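Local coordinates for taurine:2-oxoglutarate aminotransferase (Bifidobacterium kashiwanohense PV20-2, PDB 6JIX), which binds pyridoxal 5'-phosphate and, as a class-III aminotransferase, probably moves the amino group of taurine to 2-oxoglutarate, at residues Gly183-Arg186 with Gly187-Asp190; Lys73-Ala76 with Asp77-Cys80; Asp301-Asp305 with His306-Cys310; Val11-Leu14 with His15-Val19. One frame throughout, in Å; residues are numbered along the deposited sequence.

Contact 1: Gly183-Arg186 with Gly187-Asp190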
# COMPACT_ATOMS: atom_id res chain seq x y z
N GLY A 183 26.36 23.06 -12.37
CA GLY A 183 27.59 23.72 -12.74
C GLY A 183 28.70 23.74 -11.71
O GLY A 183 29.71 24.42 -11.94
N TYR A 184 28.54 23.05 -10.58
CA TYR A 184 29.56 23.06 -9.53
C TYR A 184 30.29 21.72 -9.47
O TYR A 184 30.07 20.82 -10.29
CB TYR A 184 28.93 23.40 -8.17
CG TYR A 184 28.02 24.61 -8.20
CD1 TYR A 184 28.53 25.91 -8.12
CD2 TYR A 184 26.65 24.46 -8.30
CE1 TYR A 184 27.69 27.01 -8.15
CE2 TYR A 184 25.81 25.54 -8.33
CZ TYR A 184 26.33 26.81 -8.25
OH TYR A 184 25.46 27.87 -8.27
N THR A 185 31.17 21.59 -8.47
CA THR A 185 32.10 20.46 -8.37
C THR A 185 32.17 19.97 -6.93
O THR A 185 32.65 20.71 -6.06
CB THR A 185 33.48 20.86 -8.88
OG1 THR A 185 33.35 21.42 -10.19
CG2 THR A 185 34.40 19.65 -8.95
N ARG A 186 31.74 18.72 -6.69
CA ARG A 186 31.59 18.20 -5.33
C ARG A 186 32.85 18.35 -4.48
O ARG A 186 32.77 18.42 -3.25
CB ARG A 186 31.15 16.72 -5.37
CG ARG A 186 30.20 16.30 -4.24
CD ARG A 186 29.38 15.04 -4.58
NE ARG A 186 28.76 15.13 -5.91
CZ ARG A 186 27.48 15.45 -6.13
NH1 ARG A 186 26.68 15.70 -5.10
NH2 ARG A 186 26.98 15.53 -7.37
N GLY A 187 34.01 18.39 -5.09
CA GLY A 187 35.13 18.58 -4.19
C GLY A 187 35.18 19.98 -3.60
O GLY A 187 34.99 20.18 -2.40
N VAL A 188 35.37 20.97 -4.46
CA VAL A 188 35.71 22.34 -4.06
C VAL A 188 34.53 23.28 -3.79
O VAL A 188 34.75 24.46 -3.49
CB VAL A 188 36.66 22.92 -5.13
CG1 VAL A 188 38.04 22.29 -4.99
CG2 VAL A 188 36.12 22.64 -6.55
N ASP A 189 33.27 22.87 -4.05
CA ASP A 189 32.21 23.88 -4.11
C ASP A 189 31.11 23.78 -3.05
O ASP A 189 30.23 24.65 -3.01
CB ASP A 189 31.56 23.86 -5.50
CG ASP A 189 32.31 24.71 -6.47
OD1 ASP A 189 32.95 25.69 -6.01
OD2 ASP A 189 32.30 24.38 -7.68
N ASP A 190 31.20 22.84 -2.12
CA ASP A 190 30.05 22.53 -1.27
C ASP A 190 29.63 23.70 -0.40
O ASP A 190 28.43 23.94 -0.25
CB ASP A 190 30.35 21.31 -0.40
CG ASP A 190 30.64 20.08 -1.20
OD1 ASP A 190 30.90 20.22 -2.42
OD2 ASP A 190 30.59 18.98 -0.63

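Contact 2: Lys73-Ala76 with Asp77-Cys80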
# COMPACT_ATOMS: atom_id res chain seq x y z
N LYS A 73 8.44 -19.10 5.90
CA LYS A 73 7.79 -20.40 6.00
C LYS A 73 7.40 -20.72 7.44
O LYS A 73 6.30 -21.22 7.69
CB LYS A 73 8.70 -21.49 5.44
CG LYS A 73 9.23 -21.17 4.06
CD LYS A 73 9.48 -22.41 3.25
CE LYS A 73 10.90 -22.91 3.42
NZ LYS A 73 11.08 -24.22 2.73
N GLU A 74 8.27 -20.41 8.40
CA GLU A 74 7.92 -20.68 9.79
C GLU A 74 6.72 -19.85 10.21
O GLU A 74 5.82 -20.34 10.91
CB GLU A 74 9.12 -20.42 10.70
CG GLU A 74 10.10 -21.61 10.77
CD GLU A 74 11.58 -21.18 10.88
OE1 GLU A 74 11.86 -20.06 11.37
OE2 GLU A 74 12.46 -21.97 10.47
N GLN A 75 6.67 -18.58 9.81
CA GLN A 75 5.52 -17.76 10.16
C GLN A 75 4.27 -18.26 9.46
O GLN A 75 3.18 -18.25 10.05
CB GLN A 75 5.79 -16.30 9.83
CG GLN A 75 4.83 -15.36 10.52
CD GLN A 75 4.71 -15.67 12.00
OE1 GLN A 75 5.72 -15.88 12.67
NE2 GLN A 75 3.49 -15.70 12.51
N ALA A 76 4.40 -18.71 8.21
CA ALA A 76 3.25 -19.23 7.48
C ALA A 76 2.69 -20.51 8.10
O ALA A 76 1.50 -20.81 7.93
CB ALA A 76 3.61 -19.47 6.02
N ASP A 77 3.52 -21.28 8.81
CA ASP A 77 3.01 -22.47 9.48
C ASP A 77 2.27 -22.14 10.77
O ASP A 77 1.53 -22.98 11.27
CB ASP A 77 4.14 -23.46 9.79
CG ASP A 77 4.63 -24.21 8.56
OD1 ASP A 77 5.86 -24.35 8.40
OD2 ASP A 77 3.79 -24.65 7.75
N ASN A 78 2.46 -20.94 11.31
CA ASN A 78 1.80 -20.52 12.53
C ASN A 78 0.59 -19.63 12.24
O ASN A 78 -0.55 -19.98 12.58
CB ASN A 78 2.78 -19.76 13.43
CG ASN A 78 2.14 -19.32 14.73
OD1 ASN A 78 1.63 -20.15 15.49
ND2 ASN A 78 2.12 -18.01 14.97
N MET A 79 0.83 -18.48 11.62
CA MET A 79 -0.17 -17.44 11.51
C MET A 79 0.28 -16.44 10.46
O MET A 79 1.19 -15.65 10.70
CB MET A 79 -0.34 -16.78 12.89
CG MET A 79 -1.51 -15.86 13.04
SD MET A 79 -1.85 -15.48 14.78
CE MET A 79 -0.43 -14.53 15.31
N CYS A 80 -0.33 -16.50 9.27
CA CYS A 80 0.07 -15.60 8.18
C CYS A 80 -0.33 -14.16 8.47
O CYS A 80 0.41 -13.23 8.10
CB CYS A 80 -0.55 -16.06 6.86
SG CYS A 80 0.20 -17.55 6.14

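Contact 3: Asp301-Asp305 with His306-Cys310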
# COMPACT_ATOMS: atom_id res chain seq x y z
N ASP A 301 4.32 10.65 22.01
CA ASP A 301 3.58 11.29 23.09
C ASP A 301 2.31 11.96 22.57
O ASP A 301 1.25 11.84 23.18
CB ASP A 301 4.44 12.34 23.80
CG ASP A 301 5.44 11.73 24.78
OD1 ASP A 301 5.36 10.51 25.05
OD2 ASP A 301 6.30 12.50 25.27
N TYR A 302 2.41 12.67 21.45
CA TYR A 302 1.23 13.34 20.92
C TYR A 302 0.10 12.34 20.72
O TYR A 302 -1.05 12.60 21.10
CB TYR A 302 1.53 14.05 19.59
CG TYR A 302 0.30 14.78 19.08
CD1 TYR A 302 -0.64 14.14 18.27
CD2 TYR A 302 0.05 16.09 19.44
CE1 TYR A 302 -1.78 14.80 17.83
CE2 TYR A 302 -1.08 16.76 19.01
CZ TYR A 302 -2.00 16.12 18.20
OH TYR A 302 -3.13 16.80 17.78
N PHE A 303 0.41 11.18 20.15
CA PHE A 303 -0.61 10.17 19.86
C PHE A 303 -0.88 9.25 21.04
O PHE A 303 -1.63 8.28 20.91
CB PHE A 303 -0.21 9.40 18.59
CG PHE A 303 -0.30 10.25 17.35
CD1 PHE A 303 -1.55 10.70 16.89
CD2 PHE A 303 0.83 10.64 16.67
CE1 PHE A 303 -1.65 11.50 15.76
CE2 PHE A 303 0.74 11.45 15.54
CZ PHE A 303 -0.50 11.88 15.08
N THR A 304 -0.27 9.52 22.20
CA THR A 304 -0.80 8.95 23.43
C THR A 304 -1.99 9.76 23.93
O THR A 304 -2.98 9.18 24.39
CB THR A 304 0.30 8.87 24.50
OG1 THR A 304 1.44 8.18 23.98
CG2 THR A 304 -0.19 8.14 25.71
N ASP A 305 -1.95 11.10 23.78
CA ASP A 305 -3.06 11.98 24.17
C ASP A 305 -4.12 12.13 23.09
O ASP A 305 -5.24 12.55 23.40
CB ASP A 305 -2.59 13.40 24.50
CG ASP A 305 -1.44 13.45 25.48
OD1 ASP A 305 -1.61 12.95 26.62
OD2 ASP A 305 -0.39 14.03 25.12
N HIS A 306 -3.77 11.92 21.82
CA HIS A 306 -4.71 12.11 20.71
C HIS A 306 -4.82 10.84 19.89
O HIS A 306 -3.87 10.05 19.78
CB HIS A 306 -4.30 13.28 19.82
CG HIS A 306 -4.16 14.57 20.56
ND1 HIS A 306 -3.07 14.85 21.36
CD2 HIS A 306 -4.97 15.65 20.63
CE1 HIS A 306 -3.22 16.05 21.89
NE2 HIS A 306 -4.37 16.56 21.46
N VAL A 307 -6.00 10.64 19.32
CA VAL A 307 -6.23 9.46 18.49
C VAL A 307 -5.39 9.57 17.23
O VAL A 307 -5.40 10.60 16.54
CB VAL A 307 -7.73 9.33 18.16
CG1 VAL A 307 -7.94 8.29 17.09
CG2 VAL A 307 -8.50 8.97 19.41
N LEU A 308 -4.64 8.52 16.93
CA LEU A 308 -3.93 8.42 15.66
C LEU A 308 -4.93 8.12 14.56
O LEU A 308 -5.31 6.96 14.35
CB LEU A 308 -2.85 7.35 15.73
CG LEU A 308 -2.13 7.10 14.40
CD1 LEU A 308 -1.35 8.34 14.04
CD2 LEU A 308 -1.21 5.91 14.50
N GLN A 309 -5.35 9.13 13.81
CA GLN A 309 -6.35 8.94 12.75
C GLN A 309 -5.69 8.46 11.45
O GLN A 309 -5.86 9.04 10.37
CB GLN A 309 -7.14 10.23 12.55
CG GLN A 309 -7.85 10.73 13.83
CD GLN A 309 -9.10 9.90 14.21
OE1 GLN A 309 -9.27 8.75 13.77
NE2 GLN A 309 -9.96 10.47 15.04
N CYS A 310 -4.95 7.35 11.58
CA CYS A 310 -4.29 6.65 10.48
C CYS A 310 -4.51 5.17 10.67
O CYS A 310 -4.61 4.69 11.80
CB CYS A 310 -2.78 6.90 10.46
SG CYS A 310 -2.30 8.60 10.16

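Contact 4: Val11-Leu14 with His15-Val19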
# COMPACT_ATOMS: atom_id res chain seq x y z
N VAL A 11 4.04 -17.80 -19.99
CA VAL A 11 4.08 -16.82 -18.91
C VAL A 11 4.19 -15.41 -19.47
O VAL A 11 3.51 -14.49 -19.00
CB VAL A 11 5.24 -17.14 -17.94
CG1 VAL A 11 5.68 -15.89 -17.21
CG2 VAL A 11 4.83 -18.23 -16.95
N ALA A 12 5.03 -15.22 -20.49
CA ALA A 12 5.20 -13.89 -21.08
C ALA A 12 3.98 -13.47 -21.90
O ALA A 12 3.64 -12.28 -21.93
CB ALA A 12 6.45 -13.87 -21.97
N SER A 13 3.32 -14.43 -22.54
CA SER A 13 2.12 -14.15 -23.32
C SER A 13 0.98 -13.71 -22.41
O SER A 13 0.28 -12.73 -22.71
CB SER A 13 1.74 -15.38 -24.14
OG SER A 13 0.33 -15.49 -24.31
N LEU A 14 0.74 -14.45 -21.32
CA LEU A 14 -0.32 -14.09 -20.39
C LEU A 14 -0.06 -12.72 -19.76
O LEU A 14 -0.99 -11.94 -19.55
CB LEU A 14 -0.48 -15.17 -19.31
CG LEU A 14 -1.04 -16.46 -19.90
CD1 LEU A 14 -1.91 -17.16 -18.90
CD2 LEU A 14 -1.85 -16.12 -21.13
N HIS A 15 1.19 -12.42 -19.43
CA HIS A 15 1.51 -11.11 -18.89
C HIS A 15 1.20 -10.02 -19.91
O HIS A 15 0.57 -9.00 -19.58
CB HIS A 15 2.98 -11.04 -18.46
CG HIS A 15 3.42 -9.66 -18.05
ND1 HIS A 15 3.64 -9.31 -16.73
CD2 HIS A 15 3.68 -8.55 -18.78
CE1 HIS A 15 4.01 -8.04 -16.67
NE2 HIS A 15 4.04 -7.56 -17.90
N SER A 16 1.64 -10.21 -21.16
CA SER A 16 1.43 -9.20 -22.19
C SER A 16 -0.04 -8.94 -22.46
O SER A 16 -0.41 -7.85 -22.90
CB SER A 16 2.12 -9.64 -23.49
OG SER A 16 3.41 -9.09 -23.56
N GLU A 17 -0.88 -9.93 -22.18
CA GLU A 17 -2.30 -9.90 -22.53
C GLU A 17 -3.19 -9.50 -21.36
O GLU A 17 -4.23 -8.86 -21.58
CB GLU A 17 -2.71 -11.28 -23.05
CG GLU A 17 -3.94 -11.34 -23.95
CD GLU A 17 -4.39 -12.78 -24.23
OE1 GLU A 17 -5.60 -12.99 -24.47
OE2 GLU A 17 -3.52 -13.70 -24.20
N TYR A 18 -2.82 -9.86 -20.13
CA TYR A 18 -3.71 -9.76 -18.98
C TYR A 18 -3.17 -8.93 -17.82
O TYR A 18 -3.95 -8.62 -16.91
CB TYR A 18 -4.04 -11.16 -18.44
CG TYR A 18 -4.93 -11.99 -19.33
CD1 TYR A 18 -6.31 -11.88 -19.27
CD2 TYR A 18 -4.38 -12.90 -20.23
CE1 TYR A 18 -7.12 -12.64 -20.08
CE2 TYR A 18 -5.20 -13.68 -21.05
CZ TYR A 18 -6.57 -13.54 -20.97
OH TYR A 18 -7.39 -14.30 -21.76
N VAL A 19 -1.88 -8.63 -17.78
CA VAL A 19 -1.26 -7.90 -16.67
C VAL A 19 -1.20 -6.42 -17.02
O VAL A 19 -0.87 -6.05 -18.15
CB VAL A 19 0.16 -8.43 -16.37
CG1 VAL A 19 0.82 -7.62 -15.26
CG2 VAL A 19 0.14 -9.91 -16.00

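Contact 1: Gly183-Arg186 with Gly187-Asp190
Asp189 N donates to Thr185 O at 3.0 Å, a weak bond with an N-H...O angle of 132° that closes a five-residue turn in the loop between helix 179-182 and helix 190-208. The same two residues are joined a second time. Thr185 N points at the carboxylate and donates weakly to Asp189 OD2 over 3.1 Å, so one threonine presents both its carbonyl and its N-H to one aspartate and a small closed ring results. Both bonds are bent and weak, and they act on the same pair of residues. OD2 also lies 3.5 Å from Tyr184 CB, at the edge of the tyrosine ring and near its plane. The ring and the carboxylate are almost perpendicular, their planes 84° apart. Tyr184 holds CG beside its backbone N (chi1 -48°), and the aspartate is met at the root of that side chain instead of over a ring face. Val188 CG2 lies 3.9 Å from Thr185 CB, a light apolar touch. With an alanine here in place of Asp189, Thr185 N would probably be left without its carboxylate acceptor, and the second link between the two residues would go. Gly183, just before, closes helix 179-182 with a Schellman motif at positive phi. Arg186 NH2 reaches out of the loop to a salt bridge with Glu363 on strand 361-367, and Asp190, opening helix 190-208, takes a bond from Glu232 N through OD2.

Contact 2: Lys73-Ala76 with Asp77-Cys80
Lys73-Ala76 runs straight on into Asp77-Cys80 as the C-terminal end of helix 66-78, and the backbone ladder weakens there before the chain turns away. Asp77 N still bonds to Lys73 O in helical fashion at 3.0 Å, whereas Asn78 N reaches Glu74 O only weakly, at 3.4 Å. Gln75 O is the atom gripped twice: Met79 N comes nearly head-on to the carbonyl at 2.8 Å, and Asn78 N stands above the carbonyl plane at 3.1 Å. With CG anti to the backbone N (chi1 -164°) and a bend at chi2, the amide of Gln75 is carried to the chain after the helix, where NE2 donates to Met79 O at 2.9 Å, a straight bond with the acceptor close to the amide plane. Gln75 thus holds Met79 by two bonds, its carbonyl taking Met79 N and its amide giving to Met79 O. A leucine in its place would probably leave Met79 O without this donor and the chain after the helix freer to move. Asn78 lies alongside Gln75, the two amides nearly perpendicular, and its ND2 bonds to Lys34 O of the second subunit. Between the subunits, Lys73 and Asp77 pair reciprocally with Asp77 and Lys73 of the second subunit in salt bridges, pinning two copies of this helix together. Buried Cys80 turns SG back to Ala76, 3.7 Å from its CA and 3.9 Å from its CB.

Contact 3: Asp301-Asp305 with His306-Cys310
Hydrogen bonds first: Tyr302 O is held twice by His306, once by the backbone N at 2.9 Å, lying in the carbonyl plane, and once by the imidazole ND1 at 3.0 Å. The second donor lies only 21° out of that plane, and the oxygen sits almost in the plane of the imidazole, so this bond sets the rotation of the ring and implies that ND1 carries a hydrogen. Together they fasten the first residue beyond helix 297-305 to its last turn. Aromatic stacking comes next. The imidazole lies flat against the Tyr302 ring as an offset stack, centroids 4.0 Å apart and planes 5° from parallel, with ND1 over the middle of the tyrosine ring. Tyr302 can reach it because its CG is anti to the backbone N (chi1 -178°), which swings the phenol along the helix toward His306. Histidine therefore grips its partner by bond and by face at once. Apolar contact is the third kind. Leu308 CD1 sits over the centre of the Phe303 ring in a CH-pi contact, 3.6 Å from the centroid, while Tyr302 CD1 covers the opposite face; the phenylalanine is thus sandwiched. Val307 O lies at its edge, in plane. Phe303 and Leu308 are buried, and the neighbours explain why: Phe303 packs on Met129 and Val130 of helix 116-131, Leu308 on Phe111 of strand 107-113, and Met20 and Gln21 of the second subunit close over them, which places this helix end at the dimer interface.

Contact 4: Val11-Leu14 with His15-Val19
At the edge of the Tyr18 ring, in its plane, lies Leu14 O, 3.6 Å from CD2; the ring meets this carbonyl oxygen with its edge, not its face. Leu14 and Tyr18 run side by side in the same direction, one turn apart on helix 8-18, and Leu14 CD2 grazes the rim of the ring at CE2, 4.1 Å away. Tyr18 keeps CG anti to its carbonyl carbon (chi1 -70°), which aligns the ring with the leucine. The second flat group, the imidazole of His15, has Val19 CB over one face, 3.6 Å above the plane and toward the rim. Its NE2 bonds to OE1 of Gln21, a residue of a glutamate pocket, and the His15 side chain is about 7 Å from a bound glutamate. The helical ladder is regular at first: His15 N bonds to Val11 O at 3.1 Å and Ser16 N to Ala12 O at 3.0 Å. Then Glu17 N is shared weakly between Ser13 O and Leu14 O, and Leu14 O also takes Tyr18 N at 2.8 Å. Later carbonyls turn to the second subunit, whose Arg109 bonds to Ser16 O and Val19 O and whose Gln108 bonds to Glu17 O. These carbonyls thus accept hydrogen bonds across the dimer interface, and the guanidinium of Arg109 is probably favoured by the helix C-terminus, the partly negative end of its dipole.

Each contact is local, within its own continuous piece of chain, and no two share a helix end: 66-78 ends in contact 2, 297-305 in contact 3, 8-18 in contact 4. Contact 1 is a surface turn between two helices, with no buried residue and no touch from the other subunit, about 52 Å from contact 2 between centres and across the chain's centre from it and contact 4. Contacts 2, 3 and 4 are partly buried and meet the second subunit. Contact 2 ends its helix with a glutamine amide and adds salt bridges to the second subunit, contact 3 with a histidine stacked on a tyrosine, contact 4 with backbone bonds, its last carbonyls accepting from that subunit.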